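Local coordinates for protein L-fuculose phosphate aldolase (Streptococcus pneumoniae, PDB 4C24) that belongs to the class II aldolase and adducin family and holds a zinc ion through histidine side chains, at residues I96-T101 against A158-L163; D127-E132 against E150-V155. All blocks are in the same frame, centred on the assembly; numbering follows the deposited sequence.

Interaction 1: I96-T101 against A158-L163; sequences IIHAHT and ANHGIL. With ZN (zinc ion), chain B.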
loop_
_atom_site.group_PDB
_atom_site.type_symbol
_atom_site.label_atom_id
_atom_site.label_comp_id
_atom_site.label_asym_id
_atom_site.label_seq_id
_atom_site.Cartn_x
_atom_site.Cartn_y
_atom_site.Cartn_z
ATOM N N ILE A 96 -26.707 2.099 -1.447
ATOM C CA ILE A 96 -25.897 1.119 -2.175
ATOM C C ILE A 96 -24.623 1.766 -2.656
ATOM O O ILE A 96 -24.626 2.923 -3.160
ATOM C CB ILE A 96 -26.677 0.573 -3.384
ATOM C CG1 ILE A 96 -27.873 -0.208 -2.877
ATOM C CG2 ILE A 96 -25.804 -0.337 -4.266
ATOM C CD1 ILE A 96 -28.858 -0.658 -3.942
ATOM N N ILE A 97 -23.519 1.032 -2.543
ATOM C CA ILE A 97 -22.272 1.473 -3.100
ATOM C C ILE A 97 -21.743 0.402 -4.009
ATOM O O ILE A 97 -21.740 -0.792 -3.618
ATOM C CB ILE A 97 -21.232 1.775 -2.002
ATOM C CG1 ILE A 97 -21.735 2.940 -1.107
ATOM C CG2 ILE A 97 -19.875 2.077 -2.631
ATOM C CD1 ILE A 97 -20.818 3.251 0.059
ATOM N N HIS A 98 -21.346 0.806 -5.211
ATOM C CA HIS A 98 -20.617 -0.081 -6.135
ATOM C C HIS A 98 -19.209 0.461 -6.304
ATOM O O HIS A 98 -18.989 1.680 -6.515
ATOM C CB HIS A 98 -21.345 -0.171 -7.465
ATOM C CG HIS A 98 -20.515 -0.721 -8.592
ATOM N ND1 HIS A 98 -20.057 -2.023 -8.608
ATOM C CD2 HIS A 98 -20.062 -0.149 -9.735
ATOM C CE1 HIS A 98 -19.354 -2.221 -9.708
ATOM N NE2 HIS A 98 -19.357 -1.110 -10.427
ATOM N N ALA A 99 -18.224 -0.426 -6.199
ATOM C CA ALA A 99 -16.852 -0.022 -6.292
ATOM C C ALA A 99 -16.020 -1.064 -6.998
ATOM O O ALA A 99 -16.402 -2.230 -6.994
ATOM C CB ALA A 99 -16.283 0.247 -4.908
ATOM N N HIS A 100 -14.930 -0.646 -7.614
ATOM C CA HIS A 100 -13.925 -1.575 -8.154
ATOM C C HIS A 100 -12.787 -1.545 -7.161
ATOM O O HIS A 100 -11.881 -0.708 -7.252
ATOM C CB HIS A 100 -13.457 -1.132 -9.534
ATOM C CG HIS A 100 -14.562 -0.999 -10.546
ATOM N ND1 HIS A 100 -14.317 -0.851 -11.888
ATOM C CD2 HIS A 100 -15.912 -0.997 -10.405
ATOM C CE1 HIS A 100 -15.474 -0.711 -12.529
ATOM N NE2 HIS A 100 -16.456 -0.835 -11.651
ATOM N N THR A 101 -12.887 -2.382 -6.135
ATOM C CA THR A 101 -11.852 -2.420 -5.121
ATOM C C THR A 101 -10.708 -3.359 -5.543
ATOM O O THR A 101 -10.593 -3.725 -6.733
ATOM C CB THR A 101 -12.441 -2.762 -3.748
ATOM O OG1 THR A 101 -12.926 -4.112 -3.785
ATOM C CG2 THR A 101 -13.563 -1.776 -3.353
ATOM N N ALA A 158 -18.754 -10.501 -11.309
ATOM C CA ALA A 158 -17.711 -11.203 -12.018
ATOM C C ALA A 158 -16.876 -10.301 -12.941
ATOM O O ALA A 158 -17.418 -9.575 -13.769
ATOM C CB ALA A 158 -18.342 -12.331 -12.818
ATOM N N ASN A 159 -15.555 -10.339 -12.791
ATOM C CA ASN A 159 -14.649 -9.609 -13.677
ATOM C C ASN A 159 -14.887 -8.109 -13.611
ATOM O O ASN A 159 -14.632 -7.402 -14.575
ATOM C CB ASN A 159 -14.727 -10.110 -15.127
ATOM C CG ASN A 159 -14.348 -11.560 -15.241
ATOM O OD1 ASN A 159 -13.174 -11.916 -15.309
ATOM N ND2 ASN A 159 -15.332 -12.384 -15.238
ATOM N N HIS A 160 -15.350 -7.666 -12.448
ATOM C CA HIS A 160 -15.860 -6.283 -12.364
ATOM C C HIS A 160 -15.601 -5.622 -11.029
ATOM O O HIS A 160 -14.796 -4.684 -10.956
ATOM C CB HIS A 160 -17.342 -6.285 -12.711
ATOM C CG HIS A 160 -17.942 -4.920 -12.831
ATOM N ND1 HIS A 160 -19.066 -4.672 -13.579
ATOM C CD2 HIS A 160 -17.570 -3.729 -12.284
ATOM C CE1 HIS A 160 -19.370 -3.376 -13.484
ATOM N NE2 HIS A 160 -18.478 -2.792 -12.702
ATOM N N GLY A 161 -16.256 -6.075 -9.973
ATOM C CA GLY A 161 -16.103 -5.403 -8.682
ATOM C C GLY A 161 -17.060 -5.881 -7.634
ATOM O O GLY A 161 -17.367 -7.065 -7.559
ATOM N N ILE A 162 -17.545 -4.968 -6.810
ATOM C CA ILE A 162 -18.363 -5.315 -5.686
ATOM C C ILE A 162 -19.569 -4.387 -5.654
ATOM O O ILE A 162 -19.498 -3.245 -6.130
ATOM C CB ILE A 162 -17.557 -5.194 -4.366
ATOM C CG1 ILE A 162 -18.302 -5.764 -3.163
ATOM C CG2 ILE A 162 -17.165 -3.739 -4.092
ATOM C CD1 ILE A 162 -17.481 -5.811 -1.895
ATOM N N LEU A 163 -20.655 -4.891 -5.108
ATOM C CA LEU A 163 -21.852 -4.138 -4.806
ATOM C C LEU A 163 -22.217 -4.418 -3.359
ATOM O O LEU A 163 -22.244 -5.573 -2.921
ATOM C CB LEU A 163 -23.007 -4.547 -5.724
ATOM C CG LEU A 163 -24.297 -3.717 -5.723
ATOM C CD1 LEU A 163 -24.030 -2.432 -6.497
ATOM C CD2 LEU A 163 -25.470 -4.455 -6.382
HETATM ZN ZN ZN B . -18.388 -0.873 -12.145
HETATM O O HOH W 1 -19.409 0.045 -13.718
#

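Interaction 2: D127-E132 against E150-V155; sequences DVRVAE and EGRRAV. With EDO (1,2-ethanediol), chain F.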
loop_
_atom_site.group_PDB
_atom_site.type_symbol
_atom_site.label_atom_id
_atom_site.label_comp_id
_atom_site.label_asym_id
_atom_site.label_seq_id
_atom_site.Cartn_x
_atom_site.Cartn_y
_atom_site.Cartn_z
ATOM N N ASP A 127 -21.110 -15.594 3.845
ATOM C CA ASP A 127 -20.185 -15.532 2.728
ATOM C C ASP A 127 -20.684 -14.481 1.769
ATOM O O ASP A 127 -21.789 -13.951 1.942
ATOM C CB ASP A 127 -20.028 -16.912 2.021
ATOM C CG ASP A 127 -21.348 -17.512 1.574
ATOM O OD1 ASP A 127 -22.325 -16.775 1.322
ATOM O OD2 ASP A 127 -21.426 -18.767 1.461
ATOM N N VAL A 128 -19.859 -14.149 0.786
ATOM C CA VAL A 128 -20.263 -13.263 -0.304
ATOM C C VAL A 128 -20.145 -14.027 -1.620
ATOM O O VAL A 128 -19.097 -14.612 -1.932
ATOM C CB VAL A 128 -19.418 -11.984 -0.335
ATOM C CG1 VAL A 128 -19.835 -11.108 -1.498
ATOM C CG2 VAL A 128 -19.562 -11.243 0.988
ATOM N N ARG A 129 -21.253 -14.083 -2.337
ATOM C CA ARG A 129 -21.321 -14.837 -3.587
ATOM C C ARG A 129 -20.785 -14.041 -4.755
ATOM O O ARG A 129 -20.625 -12.816 -4.665
ATOM C CB ARG A 129 -22.764 -15.209 -3.889
ATOM C CG ARG A 129 -23.500 -15.920 -2.769
ATOM C CD ARG A 129 -24.794 -16.483 -3.313
ATOM N NE ARG A 129 -25.721 -16.869 -2.265
ATOM C CZ ARG A 129 -26.649 -16.073 -1.756
ATOM N NH1 ARG A 129 -26.778 -14.822 -2.216
ATOM N NH2 ARG A 129 -27.444 -16.523 -0.792
ATOM N N VAL A 130 -20.559 -14.727 -5.867
ATOM C CA VAL A 130 -20.208 -14.061 -7.106
ATOM C C VAL A 130 -21.372 -14.168 -8.103
ATOM O O VAL A 130 -21.893 -15.261 -8.400
ATOM C CB VAL A 130 -18.845 -14.543 -7.666
ATOM C CG1 VAL A 130 -18.935 -15.981 -8.177
ATOM C CG2 VAL A 130 -18.326 -13.587 -8.736
ATOM N N ALA A 131 -21.812 -13.021 -8.596
ATOM C CA ALA A 131 -22.867 -12.988 -9.579
ATOM C C ALA A 131 -22.388 -13.531 -10.923
ATOM O O ALA A 131 -21.205 -13.460 -11.249
ATOM C CB ALA A 131 -23.351 -11.550 -9.751
ATOM N N GLU A 132 -23.327 -14.032 -11.717
ATOM C CA GLU A 132 -23.027 -14.406 -13.088
ATOM C C GLU A 132 -22.531 -13.173 -13.852
ATOM O O GLU A 132 -23.061 -12.058 -13.672
ATOM C CB GLU A 132 -24.262 -14.991 -13.780
ATOM N N GLU A 150 -29.149 -11.900 -2.949
ATOM C CA GLU A 150 -30.256 -12.321 -2.097
ATOM C C GLU A 150 -29.743 -12.895 -0.790
ATOM O O GLU A 150 -28.842 -13.746 -0.778
ATOM C CB GLU A 150 -31.146 -13.343 -2.803
ATOM C CG GLU A 150 -32.066 -12.727 -3.832
ATOM C CD GLU A 150 -32.799 -13.775 -4.660
ATOM O OE1 GLU A 150 -32.767 -14.973 -4.274
ATOM O OE2 GLU A 150 -33.407 -13.411 -5.693
ATOM N N GLY A 151 -30.305 -12.439 0.319
ATOM C CA GLY A 151 -29.899 -12.939 1.626
ATOM C C GLY A 151 -28.556 -12.425 2.117
ATOM O O GLY A 151 -28.034 -12.892 3.127
ATOM N N ARG A 152 -28.008 -11.447 1.403
ATOM C CA ARG A 152 -26.708 -10.879 1.729
ATOM C C ARG A 152 -26.780 -9.376 1.589
ATOM O O ARG A 152 -27.714 -8.844 0.976
ATOM C CB ARG A 152 -25.625 -11.400 0.786
ATOM C CG ARG A 152 -25.468 -12.926 0.769
ATOM C CD ARG A 152 -24.930 -13.469 2.086
ATOM N NE ARG A 152 -24.607 -14.895 1.970
ATOM C CZ ARG A 152 -25.486 -15.864 2.129
ATOM N NH1 ARG A 152 -26.739 -15.590 2.454
ATOM N NH2 ARG A 152 -25.091 -17.117 1.968
ATOM N N ARG A 153 -25.768 -8.714 2.122
ATOM C CA ARG A 153 -25.618 -7.268 1.957
ATOM C C ARG A 153 -24.451 -6.890 1.050
ATOM O O ARG A 153 -24.128 -5.708 0.897
ATOM C CB ARG A 153 -25.499 -6.591 3.322
ATOM C CG ARG A 153 -26.831 -6.496 4.052
ATOM C CD ARG A 153 -26.762 -5.589 5.264
ATOM N NE ARG A 153 -28.026 -4.875 5.418
ATOM C CZ ARG A 153 -28.229 -3.888 6.280
ATOM N NH1 ARG A 153 -27.251 -3.491 7.090
ATOM N NH2 ARG A 153 -29.415 -3.293 6.327
ATOM N N ALA A 154 -23.802 -7.875 0.418
ATOM C CA ALA A 154 -22.798 -7.581 -0.584
ATOM C C ALA A 154 -22.765 -8.711 -1.577
ATOM O O ALA A 154 -23.201 -9.814 -1.254
ATOM C CB ALA A 154 -21.431 -7.389 0.047
ATOM N N VAL A 155 -22.243 -8.411 -2.755
ATOM C CA VAL A 155 -22.092 -9.403 -3.824
ATOM C C VAL A 155 -20.910 -9.018 -4.690
ATOM O O VAL A 155 -20.653 -7.832 -4.911
ATOM C CB VAL A 155 -23.384 -9.557 -4.662
ATOM C CG1 VAL A 155 -23.714 -8.309 -5.451
ATOM C CG2 VAL A 155 -23.297 -10.724 -5.626
HETATM C C1 EDO F . -27.924 -19.370 1.030
HETATM O O1 EDO F . -26.699 -19.558 1.733
HETATM C C2 EDO F . -28.993 -19.012 2.044
HETATM O O2 EDO F . -28.539 -17.903 2.824
HETATM O O HOH W 2 -23.580 -12.380 -2.104
#

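Interaction 1: I96-T101 against A158-L163
Ile162 O is gripped by two N-H groups of the neighbouring strand. Ala99 N reaches it in a backbone bond of 3.1 Å from Ala99 N to Ile162 O. His98 ND1 comes in from the opposite face of the carbonyl plane, with 2.8 Å between His98 ND1 and Ile162 O. That donor sits 43° out of the plane and so is not on a lone pair. The ring can reach it because CG lies anti to the backbone N of His98 (chi1 164°). With ND1 engaged, NE2 of His98 is turned to the zinc ion at 2.0 Å.

His100 NE2 and His160 NE2 also bind the zinc ion, and water 1 is a further ligand. The His160 ring stands steeply to both other rings, at 81° to that of His98. This three-histidine zinc site is characteristic of class II aldolases of the AraD-like fold. It sits at the end of the antiparallel pair 95-99 and 161-166, with His100 just past one strand and His160 just before the other, in a classic beta bulge with Gly161. Tyr119 of the second subunit meets the His160 ring edge-to-face.

Away from the metal, Leu163 CD1 touches Ile96 CG2 at 3.5 Å and also packs against His98 CB.

Interaction 2: D127-E132 against E150-V155
The backbones of 127-132 and 150-155 come closest at Arg129 and Val155, whose CA atoms are 5.5 Å apart. They belong to a beta-alpha-beta unit made of strand 130-131, helix 139-149 and strand 154-157, with the two strands parallel at one edge of the sheet. Water 2 accepts from Arg129 N and donates to Ala154 O, so it bridges the two segments.

Arg152 grips Asp127 side-on, using NE and NH2 on the single oxygen OD1. The salt bridge measures 2.9 Å from Arg152 NH2 to Asp127 OD1. The oxygen lies in the guanidinium plane, but the carboxylate is turned 31° from it. A bend at chi2 (-68°) carries the Arg152 chain round to Asp127. NH1 of Arg152 bonds back to Gly151 O, and 1,2-ethanediol takes one bond each from NH1 and NH2.

Arg129 NH2 lies over one face of this guanidinium, 3.5 Å from Arg152 NH1. The like charges are close, but each group has its own acceptors. Arg129 NH1 bonds to Ala148 O in helix 139-149. Val155 CG2 touches Arg129 O at 3.5 Å and packs against Ala131 CB. Arg129 NH1 meets Glu150 O at 2.7 Å, in the carbonyl plane and on a lone pair.

Overall arrangement
Interaction 1 is buried near the centre of the chain, while interaction 2 is partly buried at one edge of the sheet. Their centres are about 11 Å apart. Both reach the same sheet, in which strands 154-157 and 161-166 are antiparallel neighbours that follow each other in the chain. They touch directly: Val155 N is 2.8 Å from Leu163 O, a probable hydrogen bond, and Ile162 CG1 packs on Val155 O. Interaction 1 combines direct strand pairing with metal coordination, and the second subunit reaches it. Interaction 2 relies on arginine side chains and a bridging water, and no other chain of the assembly touches it.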